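Local coordinates for N-terminal acetyltransferase-like protein (Chaetomium thermophilum, PDB 5NNP) that is probably the auxiliary, TPR-repeat subunit of an N-terminal acetyltransferase A complex, a helical scaffold that supports transfer of acetyl groups to protein N-termini, at residues A[427-432]-A[447-452]. Residues are numbered along the deposited sequence; the frame is centred on the assembly and turned at random.
Sequences AAETMD and KAAKYQ. With PO4 (phosphate ion), chain U.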
loop_
_atom_site.group_PDB
_atom_site.type_symbol
_atom_site.label_atom_id
_atom_site.label_comp_id
_atom_site.label_asym_id
_atom_site.label_seq_id
_atom_site.Cartn_x
_atom_site.Cartn_y
_atom_site.Cartn_z
ATOM N N ALA A 427 24.638 -18.469 10.372
ATOM C CA ALA A 427 23.865 -17.842 9.308
ATOM C C ALA A 427 24.111 -16.332 9.255
ATOM O O ALA A 427 24.211 -15.760 8.177
ATOM C CB ALA A 427 22.376 -18.137 9.481
ATOM N N ALA A 428 24.211 -15.684 10.409
ATOM C CA ALA A 428 24.464 -14.244 10.436
ATOM C C ALA A 428 25.918 -13.937 10.059
ATOM O O ALA A 428 26.209 -12.991 9.338
ATOM C CB ALA A 428 24.116 -13.655 11.810
ATOM N N GLU A 429 26.842 -14.749 10.535
ATOM C CA GLU A 429 28.239 -14.563 10.159
ATOM C C GLU A 429 28.410 -14.665 8.636
ATOM O O GLU A 429 29.111 -13.855 8.033
ATOM C CB GLU A 429 29.124 -15.576 10.876
ATOM C CG GLU A 429 30.614 -15.353 10.645
ATOM C CD GLU A 429 31.500 -16.383 11.350
ATOM O OE1 GLU A 429 30.959 -17.373 11.891
ATOM O OE2 GLU A 429 32.736 -16.195 11.362
ATOM N N THR A 430 27.745 -15.640 8.015
ATOM C CA THR A 430 27.882 -15.870 6.578
ATOM C C THR A 430 27.169 -14.812 5.732
ATOM O O THR A 430 27.676 -14.386 4.690
ATOM C CB THR A 430 27.365 -17.266 6.198
ATOM O OG1 THR A 430 28.242 -18.250 6.757
ATOM C CG2 THR A 430 27.333 -17.449 4.694
ATOM N N MET A 431 26.001 -14.370 6.176
ATOM C CA MET A 431 25.279 -13.349 5.435
ATOM C C MET A 431 26.045 -12.052 5.488
ATOM O O MET A 431 26.071 -11.304 4.520
ATOM C CB MET A 431 23.879 -13.136 5.989
ATOM C CG MET A 431 22.983 -12.332 5.056
ATOM S SD MET A 431 22.576 -13.198 3.523
ATOM C CE MET A 431 21.364 -14.386 4.091
ATOM N N ASP A 432 26.668 -11.778 6.626
ATOM C CA ASP A 432 27.442 -10.557 6.760
ATOM C C ASP A 432 28.656 -10.630 5.854
ATOM O O ASP A 432 29.039 -9.629 5.258
ATOM C CB ASP A 432 27.875 -10.317 8.203
ATOM C CG ASP A 432 28.507 -8.950 8.397
ATOM O OD1 ASP A 432 27.757 -7.948 8.448
ATOM O OD2 ASP A 432 29.752 -8.869 8.495
ATOM N N LYS A 447 19.593 -7.849 4.314
ATOM C CA LYS A 447 19.599 -9.260 4.669
ATOM C C LYS A 447 20.488 -9.552 5.881
ATOM O O LYS A 447 20.120 -10.309 6.789
ATOM C CB LYS A 447 20.071 -10.080 3.480
ATOM C CG LYS A 447 18.960 -10.661 2.681
ATOM C CD LYS A 447 18.344 -11.813 3.424
ATOM C CE LYS A 447 17.119 -12.316 2.688
ATOM N NZ LYS A 447 15.959 -11.388 2.845
ATOM N N ALA A 448 21.665 -8.944 5.889
ATOM C CA ALA A 448 22.615 -9.193 6.961
ATOM C C ALA A 448 22.040 -8.679 8.276
ATOM O O ALA A 448 22.015 -9.395 9.278
ATOM C CB ALA A 448 23.976 -8.541 6.650
ATOM N N ALA A 449 21.546 -7.448 8.266
ATOM C CA ALA A 449 20.898 -6.890 9.452
ATOM C C ALA A 449 19.760 -7.783 9.971
ATOM O O ALA A 449 19.620 -7.983 11.173
ATOM C CB ALA A 449 20.377 -5.500 9.156
ATOM N N LYS A 450 18.953 -8.312 9.061
ATOM C CA LYS A 450 17.826 -9.147 9.433
ATOM C C LYS A 450 18.327 -10.404 10.112
ATOM O O LYS A 450 17.852 -10.779 11.194
ATOM C CB LYS A 450 16.980 -9.506 8.211
ATOM C CG LYS A 450 15.824 -10.463 8.504
ATOM C CD LYS A 450 15.211 -10.990 7.211
ATOM C CE LYS A 450 14.074 -11.974 7.466
ATOM N NZ LYS A 450 13.317 -12.256 6.212
ATOM N N TYR A 451 19.300 -11.050 9.474
ATOM C CA TYR A 451 19.911 -12.249 10.041
ATOM C C TYR A 451 20.535 -11.996 11.422
ATOM O O TYR A 451 20.460 -12.838 12.311
ATOM C CB TYR A 451 20.940 -12.822 9.067
ATOM C CG TYR A 451 20.293 -13.772 8.089
ATOM C CD1 TYR A 451 19.124 -13.418 7.437
ATOM C CD2 TYR A 451 20.825 -15.032 7.843
ATOM C CE1 TYR A 451 18.505 -14.279 6.563
ATOM C CE2 TYR A 451 20.210 -15.903 6.961
ATOM C CZ TYR A 451 19.048 -15.520 6.331
ATOM O OH TYR A 451 18.424 -16.379 5.457
ATOM N N GLN A 452 21.112 -10.823 11.616
ATOM C CA GLN A 452 21.671 -10.488 12.912
ATOM C C GLN A 452 20.570 -10.326 13.965
ATOM O O GLN A 452 20.712 -10.810 15.100
ATOM C CB GLN A 452 22.538 -9.234 12.786
ATOM C CG GLN A 452 23.837 -9.509 12.010
ATOM C CD GLN A 452 24.568 -8.254 11.556
ATOM O OE1 GLN A 452 24.038 -7.143 11.648
ATOM N NE2 GLN A 452 25.798 -8.426 11.061
HETATM P P PO4 U . 15.234 -15.046 3.996
HETATM O O1 PO4 U . 16.496 -15.634 4.575
HETATM O O2 PO4 U . 14.078 -15.950 4.363
HETATM O O3 PO4 U . 14.980 -13.666 4.564
HETATM O O4 PO4 U . 15.385 -14.945 2.497
#
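Met431 lays its methyl group over one face of the Tyr451 ring: CE stands 3.6 Å from the ring centroid, 19° off the normal and shifted toward the CZ-CE2 bond, a CH-pi contact to which the flat aromatic face is well suited. SD lies farther out above the same face, so the pair is also Met-aromatic. With CG anti to the backbone N (chi1 -166°), the thioether sets CG against Ala448, 3.7 Å from its CA; bends at chi2 and chi3 then bring SD and CE over the ring. A flexible, unbranched methionine suits such a path. Residues 427-432 and 447-452 belong to successive antiparallel helices, 424-436 and 442-454, of the alpha-helical repeat array characteristic of TPR-like auxiliary subunits; the segment axes run 8.5 Å apart at 167°. Two alanines permit this closeness: Ala428 CA comes within 5.0 Å of Tyr451 CA, its methyl packing on the Tyr451 backbone and CB, and Ala448 CB sits 4.0 Å from Asp432 CA. At the ring edge, Tyr451 CD2 meets Ala427 O at 3.5 Å; the Ala427 methyl packs against CD2 and CE2, out of plane opposite the Met431 methyl. Nearby, Lys450, weakly Lys447, and Arg416 of helix 408-421 bind a phosphate ion, probably from the crystallisation liquor. Asp432 OD1 and Gln452 NE2 lie 3.3 Å apart; OD1 also forms a salt bridge with Arg435, and Gln452 OE1 a hydrogen bond with Thr464 OG1.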